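Local atomic coordinates of alkyltransferase-like protein 1 (Schizosaccharomyces pombe, PDB entry 3GVA), a protein that recognises O6-alkylguanine damage in DNA, flips the altered base into a hydrophobic pocket and so presents the lesion to nucleotide excision repair. Residues T8-A13 with R39-A44; C15-G20 with G26-Y31; R58-R63 with L99-Y104; G64-R69 with R77-L82. All coordinates share one frame; numbering follows the deposited sequence.

How the interactions relate
The four contacts form a chain of packing through one small protein. Interactions 1 and 2 touch directly, their centres about 10 Å apart, because Val41 CG2 meets Ala29 CB and Ala13 CB meets Ile28 CG2. Interaction 2 reaches interaction 3 where Arg58 lies along residues 17-19, and interaction 3 passes into interaction 4 through Ile60, which packs on Ile66. Interactions 1 and 4 lie on opposite sides of the chain's centre, about 19 Å apart between centres. Each carries a functional arginine: Arg39, the finger inferred to be needed for nucleotide flipping, and Arg69, critical for recognising O6-alkylguanine. Tyr25, inferred to act in phosphate rotation, has its side chain about 4 Å from that of Val41 between nearest atoms.

Interaction 1 (T8-A13 with R39-A44); sequences TKVYDA and RQVGQA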
loop_
_atom_site.group_PDB
_atom_site.type_symbol
_atom_site.label_atom_id
_atom_site.label_comp_id
_atom_site.label_asym_id
_atom_site.label_seq_id
_atom_site.Cartn_x
_atom_site.Cartn_y
_atom_site.Cartn_z
ATOM N N THR A 8 -15.275 0.728 -1.686
ATOM C CA THR A 8 -15.192 1.948 -2.484
ATOM C C THR A 8 -14.648 3.119 -1.662
ATOM O O THR A 8 -13.941 3.983 -2.188
ATOM C CB THR A 8 -16.570 2.316 -3.081
ATOM O OG1 THR A 8 -17.490 2.647 -2.034
ATOM C CG2 THR A 8 -17.131 1.128 -3.855
ATOM N N LYS A 9 -14.964 3.137 -0.373
ATOM C CA LYS A 9 -14.496 4.192 0.528
ATOM C C LYS A 9 -12.986 4.032 0.733
ATOM O O LYS A 9 -12.243 5.014 0.881
ATOM C CB LYS A 9 -15.224 4.078 1.869
ATOM C CG LYS A 9 -15.171 5.337 2.718
ATOM C CD LYS A 9 -15.918 5.150 4.033
ATOM C CE LYS A 9 -16.079 6.473 4.770
ATOM N NZ LYS A 9 -14.780 7.185 4.958
ATOM N N VAL A 10 -12.542 2.776 0.747
ATOM C CA VAL A 10 -11.129 2.466 0.903
ATOM C C VAL A 10 -10.397 2.909 -0.362
ATOM O O VAL A 10 -9.370 3.584 -0.283
ATOM C CB VAL A 10 -10.915 0.947 1.117
ATOM C CG1 VAL A 10 -9.444 0.594 0.940
ATOM C CG2 VAL A 10 -11.383 0.548 2.526
ATOM N N TYR A 11 -10.929 2.534 -1.528
ATOM C CA TYR A 11 -10.294 2.912 -2.788
ATOM C C TYR A 11 -10.213 4.420 -2.943
ATOM O O TYR A 11 -9.212 4.931 -3.434
ATOM C CB TYR A 11 -11.025 2.285 -3.984
ATOM C CG TYR A 11 -11.132 0.774 -3.873
ATOM C CD1 TYR A 11 -10.196 0.040 -3.129
ATOM C CD2 TYR A 11 -12.167 0.078 -4.494
ATOM C CE1 TYR A 11 -10.297 -1.348 -3.006
ATOM C CE2 TYR A 11 -12.276 -1.307 -4.385
ATOM C CZ TYR A 11 -11.338 -2.010 -3.637
ATOM O OH TYR A 11 -11.446 -3.372 -3.512
ATOM N N ASP A 12 -11.258 5.126 -2.512
ATOM C CA ASP A 12 -11.277 6.583 -2.578
ATOM C C ASP A 12 -10.121 7.117 -1.759
ATOM O O ASP A 12 -9.428 8.045 -2.168
ATOM C CB ASP A 12 -12.570 7.161 -1.989
ATOM C CG ASP A 12 -13.742 7.051 -2.926
ATOM O OD1 ASP A 12 -13.541 7.244 -4.139
ATOM O OD2 ASP A 12 -14.869 6.791 -2.450
ATOM N N ALA A 13 -9.921 6.527 -0.588
ATOM C CA ALA A 13 -8.851 6.962 0.292
ATOM C C ALA A 13 -7.482 6.707 -0.328
ATOM O O ALA A 13 -6.600 7.562 -0.256
ATOM C CB ALA A 13 -8.965 6.256 1.651
ATOM N N ARG A 39 -8.025 -4.956 8.914
ATOM C CA ARG A 39 -7.995 -6.196 8.148
ATOM C C ARG A 39 -8.967 -6.141 6.981
ATOM O O ARG A 39 -8.713 -6.732 5.928
ATOM C CB ARG A 39 -8.280 -7.405 9.047
ATOM C CG ARG A 39 -7.126 -7.720 10.004
ATOM C CD ARG A 39 -7.353 -9.021 10.777
ATOM N NE ARG A 39 -7.246 -10.201 9.924
ATOM C CZ ARG A 39 -7.582 -11.431 10.304
ATOM N NH1 ARG A 39 -8.048 -11.647 11.524
ATOM N NH2 ARG A 39 -7.450 -12.446 9.464
ATOM N N GLN A 40 -10.071 -5.421 7.163
ATOM C CA GLN A 40 -11.061 -5.268 6.103
ATOM C C GLN A 40 -10.444 -4.437 4.987
ATOM O O GLN A 40 -10.662 -4.713 3.805
ATOM C CB GLN A 40 -12.322 -4.570 6.622
ATOM C CG GLN A 40 -13.226 -5.439 7.481
ATOM C CD GLN A 40 -12.584 -5.840 8.789
ATOM O OE1 GLN A 40 -12.030 -5.006 9.502
ATOM N NE2 GLN A 40 -12.667 -7.123 9.120
ATOM N N VAL A 41 -9.686 -3.411 5.371
ATOM C CA VAL A 41 -9.008 -2.568 4.393
ATOM C C VAL A 41 -8.084 -3.477 3.584
ATOM O O VAL A 41 -8.041 -3.405 2.353
ATOM C CB VAL A 41 -8.165 -1.478 5.084
ATOM C CG1 VAL A 41 -7.276 -0.758 4.061
ATOM C CG2 VAL A 41 -9.077 -0.489 5.773
ATOM N N GLY A 42 -7.348 -4.340 4.285
ATOM C CA GLY A 42 -6.452 -5.262 3.607
ATOM C C GLY A 42 -7.198 -6.153 2.627
ATOM O O GLY A 42 -6.698 -6.478 1.554
ATOM N N GLN A 43 -8.410 -6.541 2.996
ATOM C CA GLN A 43 -9.241 -7.385 2.149
ATOM C C GLN A 43 -9.659 -6.597 0.902
ATOM O O GLN A 43 -9.607 -7.107 -0.219
ATOM C CB GLN A 43 -10.473 -7.830 2.936
ATOM C CG GLN A 43 -10.873 -9.285 2.738
ATOM C CD GLN A 43 -9.773 -10.257 3.130
ATOM O OE1 GLN A 43 -9.218 -10.172 4.224
ATOM N NE2 GLN A 43 -9.458 -11.191 2.237
ATOM N N ALA A 44 -10.075 -5.353 1.099
ATOM C CA ALA A 44 -10.477 -4.508 -0.024
ATOM C C ALA A 44 -9.338 -4.409 -1.031
ATOM O O ALA A 44 -9.538 -4.550 -2.240
ATOM C CB ALA A 44 -10.845 -3.112 0.471
#
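Val10 and Val41 meet at the apolar centre where helix 3-14 crosses helix 38-46, the DNA-recognition helix of a helix-turn-helix domain of the alkyltransferase family. The two short segments run nearly perpendicular, at 81°, with their axes 9.7 Å apart. Val10 CG1 does most of the touching. It stands opposite the backbone N (chi1 166°), which brings it to 4.0 Å from Val41 CG1 and equally close to Ala44 CB, while the other methyl branches, Val10 CG2 and Val41 CG2, approach to 4.1 Å. With no longer side chain at Ala44, the Val10 branch and the Tyr11 ring can both settle on its CB; the ring comes in with CE1 at 3.9 Å. Outward from there the contact turns polar. The Tyr11 hydroxyl donates to the last carbonyl of segment 39-44, so the ring is tied to the recognition helix at its edge as well as packed on it. A phenylalanine at Tyr11 would probably keep the packing on Ala44 but leave that carbonyl without the hydroxyl. Beyond the contact, Leu48 and Val54 touch the Tyr11 ring, and Val41 also packs on Tyr25 and Ala29 of helix 25-31. Arg39, the finger inferred to serve nucleotide flipping, projects from the same helix away from this interface. The bond from Tyr11 OH to Ala44 O is 2.6 Å long, with the donor 38° out of the carbonyl plane.

Interaction 2 (C15-G20 with G26-Y31); sequences CEIPYG and GEIARY
Glu16 OE1 receives a weak hydrogen bond from the hydroxyl of Tyr31, 3.4 Å from Tyr31 OH, and lies in the plane of that ring at its edge, as close to CE2 as to the oxygen. The two side chains cross at about a right angle, with carboxylate and ring planes 54° apart. Tyr31 spans the gap because CG stands opposite its backbone N (chi1 -180°), sending the ring off helix 25-31 toward the loop that follows helix 3-14. Deeper in, Ile17 CD1 and Ile28 CD1 touch at 4.3 Å, a looser apolar contact between the ends of two buried side chains. A leucine in place of Tyr31 would probably leave Glu16 without its hydroxyl partner and take away the ring that Trp106 meets. Within the helix, Arg30 NH2 grips Glu27 OE1 at 2.7 Å in a nearly straight salt bridge, the carboxylate oxygen lying close to the guanidinium plane. Gly26 O sits 3.3 Å above that same plane, over its centre. The loop and helix belong to the helix-turn-helix DNA-binding domain, where 25-31 is the helix before the recognition helix 38-46. Tyr31 stacks edge-to-face with Trp106 and touches Pro108, so the C-terminal tail packs on this corner, while Ala13 of helix 3-14 packs on both Ile28 and Tyr31.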
loop_
_atom_site.group_PDB
_atom_site.type_symbol
_atom_site.label_atom_id
_atom_site.label_comp_id
_atom_site.label_asym_id
_atom_site.label_seq_id
_atom_site.Cartn_x
_atom_site.Cartn_y
_atom_site.Cartn_z
ATOM N N CYS A 15 -6.769 6.505 -3.479
ATOM C CA CYS A 15 -6.614 7.424 -4.607
ATOM C C CYS A 15 -6.121 8.786 -4.130
ATOM O O CYS A 15 -5.662 9.602 -4.925
ATOM C CB CYS A 15 -7.945 7.600 -5.348
ATOM S SG CYS A 15 -8.440 6.179 -6.344
ATOM N N GLU A 16 -6.220 9.035 -2.829
ATOM C CA GLU A 16 -5.761 10.305 -2.283
ATOM C C GLU A 16 -4.298 10.317 -1.847
ATOM O O GLU A 16 -3.741 11.386 -1.624
ATOM C CB GLU A 16 -6.648 10.729 -1.121
ATOM C CG GLU A 16 -8.016 11.190 -1.558
ATOM C CD GLU A 16 -8.847 11.668 -0.396
ATOM O OE1 GLU A 16 -9.234 10.828 0.443
ATOM O OE2 GLU A 16 -9.103 12.890 -0.314
ATOM N N ILE A 17 -3.681 9.143 -1.699
ATOM C CA ILE A 17 -2.263 9.088 -1.317
ATOM C C ILE A 17 -1.516 9.799 -2.445
ATOM O O ILE A 17 -1.645 9.432 -3.616
ATOM C CB ILE A 17 -1.734 7.627 -1.217
ATOM C CG1 ILE A 17 -2.595 6.816 -0.244
ATOM C CG2 ILE A 17 -0.285 7.625 -0.728
ATOM C CD1 ILE A 17 -2.245 5.337 -0.204
ATOM N N PRO A 18 -0.733 10.831 -2.116
ATOM C CA PRO A 18 -0.034 11.505 -3.210
ATOM C C PRO A 18 1.133 10.764 -3.850
ATOM O O PRO A 18 1.713 9.835 -3.279
ATOM C CB PRO A 18 0.381 12.836 -2.584
ATOM C CG PRO A 18 0.553 12.496 -1.151
ATOM C CD PRO A 18 -0.617 11.597 -0.863
ATOM N N TYR A 19 1.435 11.180 -5.071
ATOM C CA TYR A 19 2.531 10.639 -5.856
ATOM C C TYR A 19 3.790 10.659 -4.985
ATOM O O TYR A 19 4.063 11.652 -4.313
ATOM C CB TYR A 19 2.728 11.535 -7.081
ATOM C CG TYR A 19 3.805 11.108 -8.044
ATOM C CD1 TYR A 19 3.513 10.265 -9.114
ATOM C CD2 TYR A 19 5.108 11.588 -7.916
ATOM C CE1 TYR A 19 4.493 9.914 -10.041
ATOM C CE2 TYR A 19 6.097 11.241 -8.838
ATOM C CZ TYR A 19 5.781 10.406 -9.898
ATOM O OH TYR A 19 6.747 10.071 -10.819
ATOM N N GLY A 20 4.540 9.561 -4.976
ATOM C CA GLY A 20 5.761 9.525 -4.186
ATOM C C GLY A 20 5.595 9.284 -2.699
ATOM O O GLY A 20 6.576 9.276 -1.969
ATOM N N GLY A 26 -3.648 0.119 8.277
ATOM C CA GLY A 26 -4.034 0.748 9.529
ATOM C C GLY A 26 -4.275 2.237 9.405
ATOM O O GLY A 26 -5.261 2.762 9.926
ATOM N N GLU A 27 -3.367 2.923 8.722
ATOM C CA GLU A 27 -3.488 4.362 8.526
ATOM C C GLU A 27 -4.746 4.697 7.738
ATOM O O GLU A 27 -5.482 5.621 8.083
ATOM C CB GLU A 27 -2.261 4.898 7.781
ATOM C CG GLU A 27 -0.992 4.929 8.600
ATOM C CD GLU A 27 -1.064 5.937 9.732
ATOM O OE1 GLU A 27 -1.103 5.517 10.906
ATOM O OE2 GLU A 27 -1.089 7.150 9.443
ATOM N N ILE A 28 -4.995 3.943 6.674
ATOM C CA ILE A 28 -6.167 4.194 5.841
ATOM C C ILE A 28 -7.446 3.959 6.631
ATOM O O ILE A 28 -8.389 4.753 6.547
ATOM C CB ILE A 28 -6.160 3.296 4.588
ATOM C CG1 ILE A 28 -4.983 3.678 3.684
ATOM C CG2 ILE A 28 -7.492 3.406 3.845
ATOM C CD1 ILE A 28 -5.057 5.086 3.096
ATOM N N ALA A 29 -7.478 2.876 7.400
ATOM C CA ALA A 29 -8.656 2.551 8.199
ATOM C C ALA A 29 -8.975 3.683 9.167
ATOM O O ALA A 29 -10.130 4.048 9.340
ATOM C CB ALA A 29 -8.433 1.252 8.961
ATOM N N ARG A 30 -7.945 4.244 9.790
ATOM C CA ARG A 30 -8.136 5.343 10.727
ATOM C C ARG A 30 -8.511 6.612 9.965
ATOM O O ARG A 30 -9.260 7.457 10.466
ATOM C CB ARG A 30 -6.859 5.573 11.550
ATOM C CG ARG A 30 -6.555 4.471 12.570
ATOM C CD ARG A 30 -5.362 4.825 13.472
ATOM N NE ARG A 30 -4.056 4.628 12.835
ATOM C CZ ARG A 30 -3.482 3.440 12.639
ATOM N NH1 ARG A 30 -4.094 2.327 13.028
ATOM N NH2 ARG A 30 -2.287 3.362 12.060
ATOM N N TYR A 31 -8.003 6.732 8.743
ATOM C CA TYR A 31 -8.288 7.896 7.913
ATOM C C TYR A 31 -9.750 7.955 7.447
ATOM O O TYR A 31 -10.332 9.035 7.363
ATOM C CB TYR A 31 -7.371 7.911 6.689
ATOM C CG TYR A 31 -7.603 9.092 5.781
ATOM C CD1 TYR A 31 -7.332 10.387 6.211
ATOM C CD2 TYR A 31 -8.086 8.915 4.484
ATOM C CE1 TYR A 31 -7.532 11.479 5.372
ATOM C CE2 TYR A 31 -8.290 9.999 3.641
ATOM C CZ TYR A 31 -8.008 11.276 4.093
ATOM O OH TYR A 31 -8.187 12.350 3.258
#

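Interaction 3 (R58-R63 with L99-Y104); sequences RVINSR and LNLPEY
Ile60 carries this contact: its CD1 touches two leucines of segment 99-104 at once, 3.6 Å from Leu99 CD1 and 3.6 Å from Leu101 CD1. CG1 of Ile60 takes the position between the backbone N and the carbonyl carbon (chi1 64°), and the chain then runs straight out to CD1, which becomes the probing end. Leu99 comes to it tip to tip. Leu101 instead slides past it in the opposite direction, with its CD1 also 4.2 Å from Ile60 CG1. Next in sequence, Asn61 turns back on its own segment, its OD1 taking a weak bond from the backbone N of Arg63 and another bond from Thr65 OG1, which helps to shape the turn. Ser62 contributes its backbone: the carbonyl O lies 3.2 Å from Leu101 CD2, a tight polar-to-methyl contact, while its CB points away. Leu101 thus uses one methyl on Ile60 and the other on Ser62. On the far side of segment 99-104, Asn100 ND2 donates to Glu103 OE2 at 2.9 Å, on the lone pair directed away from the other carboxylate oxygen and near the amide plane, which pins Asn100 to the short helix 101-104. The arrangement is plain packing of a loop of the DNA-binding domain against the C-terminal part of the chain. Leu99, next to Lys98 of strand 97-98, shares a backbone hydrogen bond with Gly64. Ile60 is bonded through its backbone to Ser23 and packs on Val22, and Tyr104 of the short helix about 101-104 bonds through its backbone to Val22.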
loop_
_atom_site.group_PDB
_atom_site.type_symbol
_atom_site.label_atom_id
_atom_site.label_comp_id
_atom_site.label_asym_id
_atom_site.label_seq_id
_atom_site.Cartn_x
_atom_site.Cartn_y
_atom_site.Cartn_z
ATOM N N ARG A 58 0.940 2.212 -3.597
ATOM C CA ARG A 58 1.309 3.151 -2.539
ATOM C C ARG A 58 0.915 2.667 -1.145
ATOM O O ARG A 58 1.158 3.345 -0.153
ATOM C CB ARG A 58 0.697 4.528 -2.814
ATOM C CG ARG A 58 1.301 5.191 -4.047
ATOM C CD ARG A 58 0.661 6.521 -4.372
ATOM N NE ARG A 58 1.066 6.957 -5.705
ATOM C CZ ARG A 58 0.340 7.749 -6.489
ATOM N NH1 ARG A 58 -0.831 8.209 -6.071
ATOM N NH2 ARG A 58 0.766 8.041 -7.711
ATOM N N VAL A 59 0.304 1.493 -1.069
ATOM C CA VAL A 59 -0.078 0.927 0.222
ATOM C C VAL A 59 0.913 -0.206 0.534
ATOM O O VAL A 59 1.053 -1.150 -0.245
ATOM C CB VAL A 59 -1.531 0.378 0.186
ATOM C CG1 VAL A 59 -1.947 -0.108 1.568
ATOM C CG2 VAL A 59 -2.489 1.472 -0.276
ATOM N N ILE A 60 1.622 -0.096 1.655
ATOM C CA ILE A 60 2.608 -1.107 2.032
ATOM C C ILE A 60 2.379 -1.530 3.472
ATOM O O ILE A 60 1.646 -0.868 4.195
ATOM C CB ILE A 60 4.053 -0.556 1.919
ATOM C CG1 ILE A 60 4.258 0.597 2.908
ATOM C CG2 ILE A 60 4.312 -0.067 0.504
ATOM C CD1 ILE A 60 5.675 1.148 2.923
ATOM N N ASN A 61 3.002 -2.623 3.905
ATOM C CA ASN A 61 2.798 -3.026 5.286
ATOM C C ASN A 61 3.562 -2.096 6.221
ATOM O O ASN A 61 4.505 -1.409 5.811
ATOM C CB ASN A 61 3.175 -4.502 5.505
ATOM C CG ASN A 61 4.572 -4.829 5.058
ATOM O OD1 ASN A 61 5.547 -4.376 5.652
ATOM N ND2 ASN A 61 4.681 -5.635 4.002
ATOM N N SER A 62 3.123 -2.063 7.474
ATOM C CA SER A 62 3.700 -1.203 8.500
ATOM C C SER A 62 5.209 -1.314 8.689
ATOM O O SER A 62 5.854 -0.342 9.098
ATOM C CB SER A 62 3.006 -1.473 9.837
ATOM O OG SER A 62 1.600 -1.437 9.678
ATOM N N ARG A 63 5.773 -2.482 8.395
ATOM C CA ARG A 63 7.207 -2.689 8.560
ATOM C C ARG A 63 8.048 -2.043 7.460
ATOM O O ARG A 63 9.277 -2.024 7.545
ATOM C CB ARG A 63 7.513 -4.186 8.624
ATOM C CG ARG A 63 6.723 -4.930 9.691
ATOM C CD ARG A 63 7.215 -6.357 9.832
ATOM N NE ARG A 63 8.542 -6.384 10.434
ATOM C CZ ARG A 63 9.312 -7.463 10.507
ATOM N NH1 ARG A 63 8.892 -8.616 10.011
ATOM N NH2 ARG A 63 10.500 -7.388 11.082
ATOM N N LEU A 99 11.666 -0.080 2.471
ATOM C CA LEU A 99 11.892 1.348 2.361
ATOM C C LEU A 99 11.707 1.975 3.732
ATOM O O LEU A 99 11.093 1.376 4.620
ATOM C CB LEU A 99 10.934 1.961 1.335
ATOM C CG LEU A 99 9.433 1.751 1.541
ATOM C CD1 LEU A 99 8.942 2.622 2.676
ATOM C CD2 LEU A 99 8.695 2.095 0.256
ATOM N N ASN A 100 12.258 3.169 3.906
ATOM C CA ASN A 100 12.160 3.889 5.166
ATOM C C ASN A 100 10.756 4.497 5.248
ATOM O O ASN A 100 10.489 5.552 4.669
ATOM C CB ASN A 100 13.257 4.966 5.205
ATOM C CG ASN A 100 13.189 5.825 6.445
ATOM O OD1 ASN A 100 12.719 5.384 7.493
ATOM N ND2 ASN A 100 13.672 7.058 6.338
ATOM N N LEU A 101 9.860 3.820 5.963
ATOM C CA LEU A 101 8.464 4.259 6.073
ATOM C C LEU A 101 8.241 5.709 6.518
ATOM O O LEU A 101 7.549 6.465 5.841
ATOM C CB LEU A 101 7.676 3.305 6.986
ATOM C CG LEU A 101 6.163 3.572 7.087
ATOM C CD1 LEU A 101 5.506 3.397 5.721
ATOM C CD2 LEU A 101 5.535 2.626 8.088
ATOM N N PRO A 102 8.817 6.116 7.661
ATOM C CA PRO A 102 8.621 7.499 8.114
ATOM C C PRO A 102 9.021 8.552 7.076
ATOM O O PRO A 102 8.474 9.652 7.045
ATOM C CB PRO A 102 9.459 7.570 9.395
ATOM C CG PRO A 102 10.474 6.478 9.217
ATOM C CD PRO A 102 9.665 5.372 8.602
ATOM N N GLU A 103 9.958 8.199 6.208
ATOM C CA GLU A 103 10.411 9.119 5.179
ATOM C C GLU A 103 9.408 9.327 4.043
ATOM O O GLU A 103 9.411 10.377 3.407
ATOM C CB GLU A 103 11.740 8.635 4.602
ATOM C CG GLU A 103 12.249 9.442 3.411
ATOM C CD GLU A 103 13.658 9.047 3.019
ATOM O OE1 GLU A 103 14.183 9.583 2.016
ATOM O OE2 GLU A 103 14.242 8.199 3.721
ATOM N N TYR A 104 8.559 8.336 3.780
ATOM C CA TYR A 104 7.590 8.452 2.693
ATOM C C TYR A 104 6.133 8.380 3.142
ATOM O O TYR A 104 5.220 8.566 2.336
ATOM C CB TYR A 104 7.840 7.367 1.639
ATOM C CG TYR A 104 9.205 7.428 1.012
ATOM C CD1 TYR A 104 10.286 6.736 1.564
ATOM C CD2 TYR A 104 9.426 8.188 -0.134
ATOM C CE1 TYR A 104 11.561 6.801 0.978
ATOM C CE2 TYR A 104 10.687 8.264 -0.725
ATOM C CZ TYR A 104 11.748 7.567 -0.169
ATOM O OH TYR A 104 12.974 7.609 -0.790
#

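Interaction 4 (G64-R69 with R77-L82); sequences GTISKR and RQKDRL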
loop_
_atom_site.group_PDB
_atom_site.type_symbol
_atom_site.label_atom_id
_atom_site.label_comp_id
_atom_site.label_asym_id
_atom_site.label_seq_id
_atom_site.Cartn_x
_atom_site.Cartn_y
_atom_site.Cartn_z
ATOM N N GLY A 64 7.384 -1.520 6.431
ATOM C CA GLY A 64 8.093 -0.878 5.336
ATOM C C GLY A 64 8.500 -1.834 4.231
ATOM O O GLY A 64 9.145 -1.436 3.262
ATOM N N THR A 65 8.128 -3.103 4.364
ATOM C CA THR A 65 8.478 -4.087 3.355
ATOM C C THR A 65 7.383 -4.213 2.310
ATOM O O THR A 65 6.235 -3.844 2.558
ATOM C CB THR A 65 8.737 -5.463 3.996
ATOM O OG1 THR A 65 7.720 -5.733 4.968
ATOM C CG2 THR A 65 10.091 -5.480 4.675
ATOM N N ILE A 66 7.744 -4.722 1.138
ATOM C CA ILE A 66 6.777 -4.889 0.062
ATOM C C ILE A 66 6.884 -6.268 -0.580
ATOM O O ILE A 66 6.189 -6.560 -1.556
ATOM C CB ILE A 66 6.977 -3.824 -1.039
ATOM C CG1 ILE A 66 8.385 -3.938 -1.619
ATOM C CG2 ILE A 66 6.776 -2.427 -0.461
ATOM C CD1 ILE A 66 8.662 -2.960 -2.749
ATOM N N SER A 67 7.752 -7.115 -0.035
ATOM C CA SER A 67 7.925 -8.450 -0.594
ATOM C C SER A 67 8.716 -9.396 0.303
ATOM O O SER A 67 9.165 -9.030 1.390
ATOM C CB SER A 67 8.628 -8.361 -1.949
ATOM O OG SER A 67 9.967 -7.934 -1.790
ATOM N N LYS A 68 8.873 -10.621 -0.192
ATOM C CA LYS A 68 9.619 -11.681 0.476
ATOM C C LYS A 68 10.418 -12.272 -0.679
ATOM O O LYS A 68 9.891 -12.372 -1.789
ATOM C CB LYS A 68 8.655 -12.725 1.040
ATOM C CG LYS A 68 7.459 -12.130 1.778
ATOM C CD LYS A 68 6.462 -13.209 2.201
ATOM C CE LYS A 68 5.214 -12.610 2.831
ATOM N NZ LYS A 68 5.499 -11.849 4.082
ATOM N N ARG A 69 11.671 -12.661 -0.445
ATOM C CA ARG A 69 12.469 -13.209 -1.537
ATOM C C ARG A 69 11.758 -14.353 -2.242
ATOM O O ARG A 69 11.766 -15.497 -1.792
ATOM C CB ARG A 69 13.849 -13.653 -1.056
ATOM C CG ARG A 69 14.966 -13.101 -1.936
ATOM C CD ARG A 69 14.775 -13.498 -3.395
ATOM N NE ARG A 69 15.062 -12.404 -4.323
ATOM C CZ ARG A 69 16.232 -11.777 -4.414
ATOM N NH1 ARG A 69 16.397 -10.795 -5.292
ATOM N NH2 ARG A 69 17.239 -12.127 -3.624
ATOM N N ARG A 77 5.740 -5.536 -9.553
ATOM C CA ARG A 77 5.017 -4.393 -10.092
ATOM C C ARG A 77 5.050 -3.268 -9.064
ATOM O O ARG A 77 5.355 -2.123 -9.394
ATOM C CB ARG A 77 3.564 -4.763 -10.409
ATOM C CG ARG A 77 3.419 -5.859 -11.450
ATOM C CD ARG A 77 1.961 -6.144 -11.788
ATOM N NE ARG A 77 1.381 -5.104 -12.631
ATOM C CZ ARG A 77 0.197 -5.199 -13.231
ATOM N NH1 ARG A 77 -0.544 -6.289 -13.084
ATOM N NH2 ARG A 77 -0.246 -4.202 -13.986
ATOM N N GLN A 78 4.749 -3.596 -7.809
ATOM C CA GLN A 78 4.760 -2.575 -6.764
ATOM C C GLN A 78 6.130 -1.917 -6.641
ATOM O O GLN A 78 6.229 -0.690 -6.548
ATOM C CB GLN A 78 4.335 -3.162 -5.417
ATOM C CG GLN A 78 4.443 -2.164 -4.272
ATOM C CD GLN A 78 3.569 -2.541 -3.091
ATOM O OE1 GLN A 78 3.414 -3.711 -2.773
ATOM N NE2 GLN A 78 3.001 -1.543 -2.434
ATOM N N LYS A 79 7.187 -2.721 -6.645
ATOM C CA LYS A 79 8.534 -2.174 -6.550
ATOM C C LYS A 79 8.802 -1.245 -7.734
ATOM O O LYS A 79 9.230 -0.110 -7.547
ATOM C CB LYS A 79 9.571 -3.302 -6.521
ATOM C CG LYS A 79 11.011 -2.814 -6.448
ATOM C CD LYS A 79 11.971 -3.963 -6.157
ATOM C CE LYS A 79 13.411 -3.475 -6.087
ATOM N NZ LYS A 79 13.886 -2.936 -7.393
ATOM N N ASP A 80 8.537 -1.730 -8.946
ATOM C CA ASP A 80 8.745 -0.940 -10.160
ATOM C C ASP A 80 8.024 0.404 -10.082
ATOM O O ASP A 80 8.593 1.451 -10.394
ATOM C CB ASP A 80 8.232 -1.694 -11.393
ATOM C CG ASP A 80 9.250 -2.681 -11.960
ATOM O OD1 ASP A 80 10.375 -2.765 -11.436
ATOM O OD2 ASP A 80 8.922 -3.375 -12.947
ATOM N N ARG A 81 6.766 0.363 -9.665
ATOM C CA ARG A 81 5.964 1.568 -9.571
ATOM C C ARG A 81 6.428 2.523 -8.492
ATOM O O ARG A 81 6.436 3.731 -8.701
ATOM C CB ARG A 81 4.500 1.204 -9.356
ATOM C CG ARG A 81 3.958 0.273 -10.425
ATOM C CD ARG A 81 2.452 0.116 -10.317
ATOM N NE ARG A 81 1.951 -0.958 -11.168
ATOM C CZ ARG A 81 0.694 -1.043 -11.595
ATOM N NH1 ARG A 81 -0.185 -0.109 -11.253
ATOM N NH2 ARG A 81 0.314 -2.060 -12.356
ATOM N N LEU A 82 6.816 1.996 -7.336
ATOM C CA LEU A 82 7.294 2.863 -6.265
ATOM C C LEU A 82 8.592 3.571 -6.681
ATOM O O LEU A 82 8.758 4.778 -6.476
ATOM C CB LEU A 82 7.517 2.051 -4.985
ATOM C CG LEU A 82 6.219 1.715 -4.237
ATOM C CD1 LEU A 82 6.491 0.786 -3.049
ATOM C CD2 LEU A 82 5.584 3.023 -3.771
#
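Ile66 and Lys79 have the nearest CA atoms across the contact, 7.4 Å apart, as the irregular segment 64-69 runs past helix 73-84, a loop packed on a helix in the alkyltransferase-like DNA-binding domain. Ile66 is the hub on the loop side: its CD1 meets Lys79, while CB and CG2 meet Gln78 and CG2 also reaches Leu82. CD1 lies 3.9 Å from both Lys79 CA and Lys79 CB, on the base of the lysine side chain, which Ile66 crosses at about a right angle. That reach follows from CG1 lying between the backbone N and the carbonyl carbon (chi1 60°), which leaves CG2 for Gln78 and Leu82. CB and CG2 lie over one face of the Gln78 amide, CB 4.0 Å from Gln78 OE1 and CG2 4.1 Å from Gln78 CD. The buried amide is held at its nitrogen too: NE2 donates to the carbonyls of His57 and Val59, while Ile66 covers one face of the amide. The lysine's charged end goes elsewhere, forming a salt bridge with Glu83 and a cation-pi contact with Tyr97. Tyr97 also bonds by its backbone to Ile66 and to the hydroxyl of Ser67, so the loop is held between strand 97-98 and the helix. Arg69, three residues on from Ile66, is poorly ordered here and is critical for recognising O6-alkylguanine. One turn further along the helix from Gln78, Ile66 CG2 meets Leu82 tip to tip, its closest approach being 4.1 Å to Leu82 CD1.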